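Local coordinates for protein dally-like, isoform A (Drosophila melanogaster, PDB 6XTZ) that serves as a glypican, probably a cell-surface heparan sulfate proteoglycan, and binds Wnt, whose palmitoleate lipid its core domain can shield, at residues Ser77-Phe91 and Phe197-Ser211. The protein carries 5 engineered substitutions. Numbering follows the deposited sequence.
Sequences SGILGSKATKFKDIF and FVATRTYGQALTTAS
Ser-77 and Ser-211 join two antiparallel helices of the elongated, all-helical glypican core; the axes of the two segments run at 155° to each other and pass 8.2 Å apart at their closest. Their hydroxyls form a reciprocal pair of hydrogen bonds: Ser-211 OG donates to Ser-77 O and Ser-77 OG to Ser-211 O (2.6 Å), each donor tilted from its carbonyl plane. Serine is short enough to let the CA atoms come within 4.5 Å of each other. Next along, Leu-207 crosses Leu-80 at about a right angle, its CD2 resting 3.7 Å from Ala-84 CB. Gly-204 has no CB where one would strike the Phe-87 ring. That ring receives the edge of Tyr-203 on one face in a T-shaped pair (planes at 65°) and turns its own edge to Thr-200 O. With CG2 anti to the backbone N, Thr-200 sets this methyl over the centre of the Phe-91 ring, a CH-pi contact 3.6 Å from the centroid, while its OG1 bonds back to Ser-196 O. Phe-91 in turn points its edge at the face of Phe-197, which borders the bound O-palmitoleoyl serine. On another flank, the extended chain of Lys-88 crosses Thr-208, and NZ donates to OG1 at 2.9 Å; a valine in place of Thr-208 would probably leave the ammonium without this acceptor and free to swing away. The same OG1 donates to Gly-204 O at 3.1 Å.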
loop_
_atom_site.group_PDB
_atom_site.type_symbol
_atom_site.label_atom_id
_atom_site.label_comp_id
_atom_site.label_asym_id
_atom_site.label_seq_id
_atom_site.Cartn_x
_atom_site.Cartn_y
_atom_site.Cartn_z
ATOM N N SER A 77 7.248 4.256 4.978
ATOM C CA SER A 77 6.002 4.255 5.738
ATOM C C SER A 77 5.526 5.675 6.022
ATOM O O SER A 77 4.325 5.962 5.947
ATOM C CB SER A 77 6.187 3.479 7.041
ATOM O OG SER A 77 4.992 3.466 7.803
ATOM N N GLY A 78 6.453 6.579 6.346
ATOM C CA GLY A 78 6.065 7.948 6.643
ATOM C C GLY A 78 5.542 8.689 5.428
ATOM O O GLY A 78 4.552 9.421 5.516
ATOM N N ILE A 79 6.198 8.513 4.279
ATOM C CA ILE A 79 5.764 9.189 3.061
ATOM C C ILE A 79 4.390 8.688 2.632
ATOM O O ILE A 79 3.471 9.478 2.389
ATOM C CB ILE A 79 6.805 9.005 1.942
ATOM C CG1 ILE A 79 8.070 9.808 2.250
ATOM C CG2 ILE A 79 6.225 9.416 0.598
ATOM C CD1 ILE A 79 9.177 9.618 1.230
ATOM N N LEU A 80 4.227 7.365 2.536
ATOM C CA LEU A 80 2.939 6.810 2.126
ATOM C C LEU A 80 1.837 7.158 3.116
ATOM O O LEU A 80 0.687 7.372 2.715
ATOM C CB LEU A 80 3.043 5.293 1.962
ATOM C CG LEU A 80 4.036 4.790 0.915
ATOM C CD1 LEU A 80 3.933 3.281 0.762
ATOM C CD2 LEU A 80 3.812 5.485 -0.418
ATOM N N GLY A 81 2.164 7.221 4.408
ATOM C CA GLY A 81 1.158 7.576 5.394
ATOM C C GLY A 81 0.700 9.016 5.272
ATOM O O GLY A 81 -0.491 9.311 5.408
ATOM N N SER A 82 1.634 9.933 5.011
ATOM C CA SER A 82 1.263 11.341 4.905
ATOM C C SER A 82 0.541 11.623 3.594
ATOM O O SER A 82 -0.381 12.447 3.552
ATOM C CB SER A 82 2.500 12.226 5.043
ATOM O OG SER A 82 3.383 12.048 3.950
ATOM N N LYS A 83 0.944 10.952 2.511
ATOM C CA LYS A 83 0.241 11.113 1.241
ATOM C C LYS A 83 -1.184 10.586 1.325
ATOM O O LYS A 83 -2.087 11.131 0.679
ATOM C CB LYS A 83 1.003 10.409 0.119
ATOM C CG LYS A 83 2.362 11.017 -0.195
ATOM C CD LYS A 83 2.235 12.426 -0.750
ATOM C CE LYS A 83 3.603 12.994 -1.094
ATOM N NZ LYS A 83 3.522 14.362 -1.676
ATOM N N ALA A 84 -1.405 9.525 2.104
ATOM C CA ALA A 84 -2.764 9.047 2.329
ATOM C C ALA A 84 -3.582 10.070 3.105
ATOM O O ALA A 84 -4.773 10.260 2.829
ATOM C CB ALA A 84 -2.737 7.709 3.065
ATOM N N THR A 85 -2.959 10.743 4.076
ATOM C CA THR A 85 -3.662 11.777 4.828
ATOM C C THR A 85 -3.966 12.987 3.952
ATOM O O THR A 85 -5.050 13.576 4.050
ATOM C CB THR A 85 -2.838 12.192 6.048
ATOM O OG1 THR A 85 -2.707 11.075 6.936
ATOM C CG2 THR A 85 -3.508 13.344 6.787
ATOM N N LYS A 86 -3.021 13.372 3.092
ATOM C CA LYS A 86 -3.270 14.473 2.168
ATOM C C LYS A 86 -4.375 14.116 1.183
ATOM O O LYS A 86 -5.202 14.964 0.831
ATOM C CB LYS A 86 -1.982 14.834 1.426
ATOM C CG LYS A 86 -2.124 16.002 0.460
ATOM C CD LYS A 86 -0.820 16.283 -0.274
ATOM C CE LYS A 86 -0.968 17.449 -1.241
ATOM N NZ LYS A 86 0.284 17.709 -2.008
ATOM N N PHE A 87 -4.410 12.859 0.737
ATOM C CA PHE A 87 -5.447 12.418 -0.188
ATOM C C PHE A 87 -6.828 12.505 0.450
ATOM O O PHE A 87 -7.778 13.015 -0.158
ATOM C CB PHE A 87 -5.150 10.992 -0.651
ATOM C CG PHE A 87 -6.262 10.361 -1.437
ATOM C CD1 PHE A 87 -6.408 10.623 -2.789
ATOM C CD2 PHE A 87 -7.155 9.493 -0.825
ATOM C CE1 PHE A 87 -7.425 10.038 -3.516
ATOM C CE2 PHE A 87 -8.176 8.906 -1.548
ATOM C CZ PHE A 87 -8.310 9.179 -2.893
ATOM N N LYS A 88 -6.959 12.008 1.683
ATOM C CA LYS A 88 -8.252 12.044 2.359
ATOM C C LYS A 88 -8.698 13.475 2.630
ATOM O O LYS A 88 -9.872 13.810 2.431
ATOM C CB LYS A 88 -8.186 11.252 3.663
ATOM C CG LYS A 88 -7.890 9.774 3.481
ATOM C CD LYS A 88 -7.707 9.100 4.825
ATOM C CE LYS A 88 -7.241 7.665 4.673
ATOM N NZ LYS A 88 -6.965 7.054 6.000
ATOM N N ASP A 89 -7.776 14.332 3.082
ATOM C CA ASP A 89 -8.133 15.715 3.381
ATOM C C ASP A 89 -8.589 16.455 2.129
ATOM O O ASP A 89 -9.511 17.276 2.187
ATOM C CB ASP A 89 -6.949 16.440 4.022
ATOM C CG ASP A 89 -6.612 15.906 5.400
ATOM O OD1 ASP A 89 -7.526 15.400 6.086
ATOM O OD2 ASP A 89 -5.432 15.997 5.800
ATOM N N ILE A 90 -7.951 16.181 0.990
ATOM C CA ILE A 90 -8.319 16.855 -0.252
ATOM C C ILE A 90 -9.721 16.447 -0.689
ATOM O O ILE A 90 -10.546 17.293 -1.049
ATOM C CB ILE A 90 -7.277 16.567 -1.349
ATOM C CG1 ILE A 90 -5.989 17.348 -1.082
ATOM C CG2 ILE A 90 -7.837 16.904 -2.724
ATOM C CD1 ILE A 90 -4.879 17.057 -2.072
ATOM N N PHE A 91 -10.016 15.145 -0.652
ATOM C CA PHE A 91 -11.334 14.683 -1.077
ATOM C C PHE A 91 -12.411 15.075 -0.074
ATOM O O PHE A 91 -13.550 15.363 -0.460
ATOM C CB PHE A 91 -11.331 13.169 -1.289
ATOM C CG PHE A 91 -12.575 12.656 -1.966
ATOM C CD1 PHE A 91 -12.732 12.781 -3.336
ATOM C CD2 PHE A 91 -13.591 12.062 -1.234
ATOM C CE1 PHE A 91 -13.875 12.319 -3.967
ATOM C CE2 PHE A 91 -14.737 11.596 -1.859
ATOM C CZ PHE A 91 -14.878 11.724 -3.227
ATOM N N PHE A 197 -17.063 6.422 -5.408
ATOM C CA PHE A 197 -16.815 6.591 -3.980
ATOM C C PHE A 197 -16.118 5.377 -3.380
ATOM O O PHE A 197 -15.281 5.519 -2.479
ATOM C CB PHE A 197 -18.127 6.878 -3.251
ATOM C CG PHE A 197 -18.470 8.338 -3.185
ATOM C CD1 PHE A 197 -19.101 8.965 -4.248
ATOM C CD2 PHE A 197 -18.154 9.085 -2.063
ATOM C CE1 PHE A 197 -19.411 10.310 -4.190
ATOM C CE2 PHE A 197 -18.464 10.431 -1.998
ATOM C CZ PHE A 197 -19.092 11.044 -3.063
ATOM N N VAL A 198 -16.447 4.175 -3.857
ATOM C CA VAL A 198 -15.766 2.980 -3.367
ATOM C C VAL A 198 -14.302 2.994 -3.789
ATOM O O VAL A 198 -13.406 2.726 -2.984
ATOM C CB VAL A 198 -16.484 1.709 -3.855
ATOM C CG1 VAL A 198 -15.686 0.472 -3.471
ATOM C CG2 VAL A 198 -17.883 1.635 -3.270
ATOM N N ALA A 199 -14.037 3.323 -5.056
ATOM C CA ALA A 199 -12.659 3.367 -5.532
ATOM C C ALA A 199 -11.870 4.476 -4.846
ATOM O O ALA A 199 -10.685 4.302 -4.539
ATOM C CB ALA A 199 -12.631 3.547 -7.049
ATOM N N THR A 200 -12.510 5.619 -4.591
ATOM C CA THR A 200 -11.808 6.736 -3.966
ATOM C C THR A 200 -11.448 6.419 -2.520
ATOM O O THR A 200 -10.312 6.648 -2.088
ATOM C CB THR A 200 -12.661 8.003 -4.042
ATOM O OG1 THR A 200 -13.008 8.266 -5.407
ATOM C CG2 THR A 200 -11.897 9.193 -3.480
ATOM N N ARG A 201 -12.404 5.890 -1.755
ATOM C CA ARG A 201 -12.137 5.557 -0.360
ATOM C C ARG A 201 -11.116 4.432 -0.247
ATOM O O ARG A 201 -10.169 4.519 0.542
ATOM C CB ARG A 201 -13.435 5.178 0.351
ATOM C CG ARG A 201 -13.207 4.457 1.667
ATOM C CD ARG A 201 -14.495 4.249 2.442
ATOM N NE ARG A 201 -14.286 3.360 3.582
ATOM C CZ ARG A 201 -13.782 3.744 4.751
ATOM N NH1 ARG A 201 -13.429 5.008 4.946
ATOM N NH2 ARG A 201 -13.629 2.861 5.729
ATOM N N THR A 202 -11.294 3.367 -1.033
ATOM C CA THR A 202 -10.390 2.224 -0.952
ATOM C C THR A 202 -8.962 2.618 -1.315
ATOM O O THR A 202 -8.001 2.114 -0.722
ATOM C CB THR A 202 -10.887 1.100 -1.861
ATOM O OG1 THR A 202 -12.242 0.776 -1.520
ATOM C CG2 THR A 202 -10.022 -0.144 -1.708
ATOM N N TYR A 203 -8.807 3.526 -2.280
ATOM C CA TYR A 203 -7.480 3.981 -2.686
ATOM C C TYR A 203 -6.724 4.578 -1.503
ATOM O O TYR A 203 -5.569 4.221 -1.240
ATOM C CB TYR A 203 -7.623 5.002 -3.814
ATOM C CG TYR A 203 -6.347 5.353 -4.545
ATOM C CD1 TYR A 203 -5.737 4.442 -5.397
ATOM C CD2 TYR A 203 -5.775 6.612 -4.415
ATOM C CE1 TYR A 203 -4.581 4.768 -6.079
ATOM C CE2 TYR A 203 -4.619 6.947 -5.093
ATOM C CZ TYR A 203 -4.027 6.020 -5.924
ATOM O OH TYR A 203 -2.877 6.347 -6.603
ATOM N N GLY A 204 -7.369 5.488 -0.768
ATOM C CA GLY A 204 -6.735 6.070 0.402
ATOM C C GLY A 204 -6.646 5.135 1.587
ATOM O O GLY A 204 -5.677 5.193 2.352
ATOM N N GLN A 205 -7.642 4.267 1.768
ATOM C CA GLN A 205 -7.610 3.354 2.907
ATOM C C GLN A 205 -6.543 2.278 2.728
ATOM O O GLN A 205 -5.833 1.933 3.681
ATOM C CB GLN A 205 -8.981 2.710 3.118
ATOM C CG GLN A 205 -10.049 3.675 3.600
ATOM C CD GLN A 205 -9.733 4.269 4.955
ATOM O OE1 GLN A 205 -9.106 3.626 5.798
ATOM N NE2 GLN A 205 -10.158 5.509 5.170
ATOM N N ALA A 206 -6.416 1.740 1.513
ATOM C CA ALA A 206 -5.381 0.745 1.251
ATOM C C ALA A 206 -3.990 1.351 1.386
ATOM O O ALA A 206 -3.063 0.688 1.863
ATOM C CB ALA A 206 -5.573 0.134 -0.138
ATOM N N LEU A 207 -3.825 2.608 0.969
ATOM C CA LEU A 207 -2.532 3.264 1.123
ATOM C C LEU A 207 -2.191 3.463 2.596
ATOM O O LEU A 207 -1.025 3.344 2.990
ATOM C CB LEU A 207 -2.526 4.600 0.380
ATOM C CG LEU A 207 -1.230 5.411 0.473
ATOM C CD1 LEU A 207 -0.055 4.626 -0.097
ATOM C CD2 LEU A 207 -1.376 6.750 -0.229
ATOM N N THR A 208 -3.197 3.757 3.423
ATOM C CA THR A 208 -2.963 3.910 4.855
ATOM C C THR A 208 -2.558 2.585 5.488
ATOM O O THR A 208 -1.599 2.524 6.268
ATOM C CB THR A 208 -4.214 4.468 5.540
ATOM O OG1 THR A 208 -4.447 5.811 5.100
ATOM C CG2 THR A 208 -4.044 4.460 7.054
ATOM N N THR A 209 -3.282 1.511 5.167
ATOM C CA THR A 209 -2.961 0.207 5.736
ATOM C C THR A 209 -1.575 -0.257 5.310
ATOM O O THR A 209 -0.840 -0.853 6.106
ATOM C CB THR A 209 -4.019 -0.819 5.329
ATOM O OG1 THR A 209 -4.205 -0.776 3.911
ATOM C CG2 THR A 209 -5.342 -0.520 6.018
ATOM N N ALA A 210 -1.194 0.016 4.059
ATOM C CA ALA A 210 0.149 -0.335 3.607
ATOM C C ALA A 210 1.211 0.407 4.405
ATOM O O ALA A 210 2.286 -0.139 4.679
ATOM C CB ALA A 210 0.299 -0.039 2.118
ATOM N N SER A 211 0.934 1.656 4.781
ATOM C CA SER A 211 1.873 2.394 5.620
ATOM C C SER A 211 1.912 1.826 7.031
ATOM O O SER A 211 2.969 1.816 7.674
ATOM C CB SER A 211 1.501 3.876 5.649
ATOM O OG SER A 211 2.314 4.585 6.569
#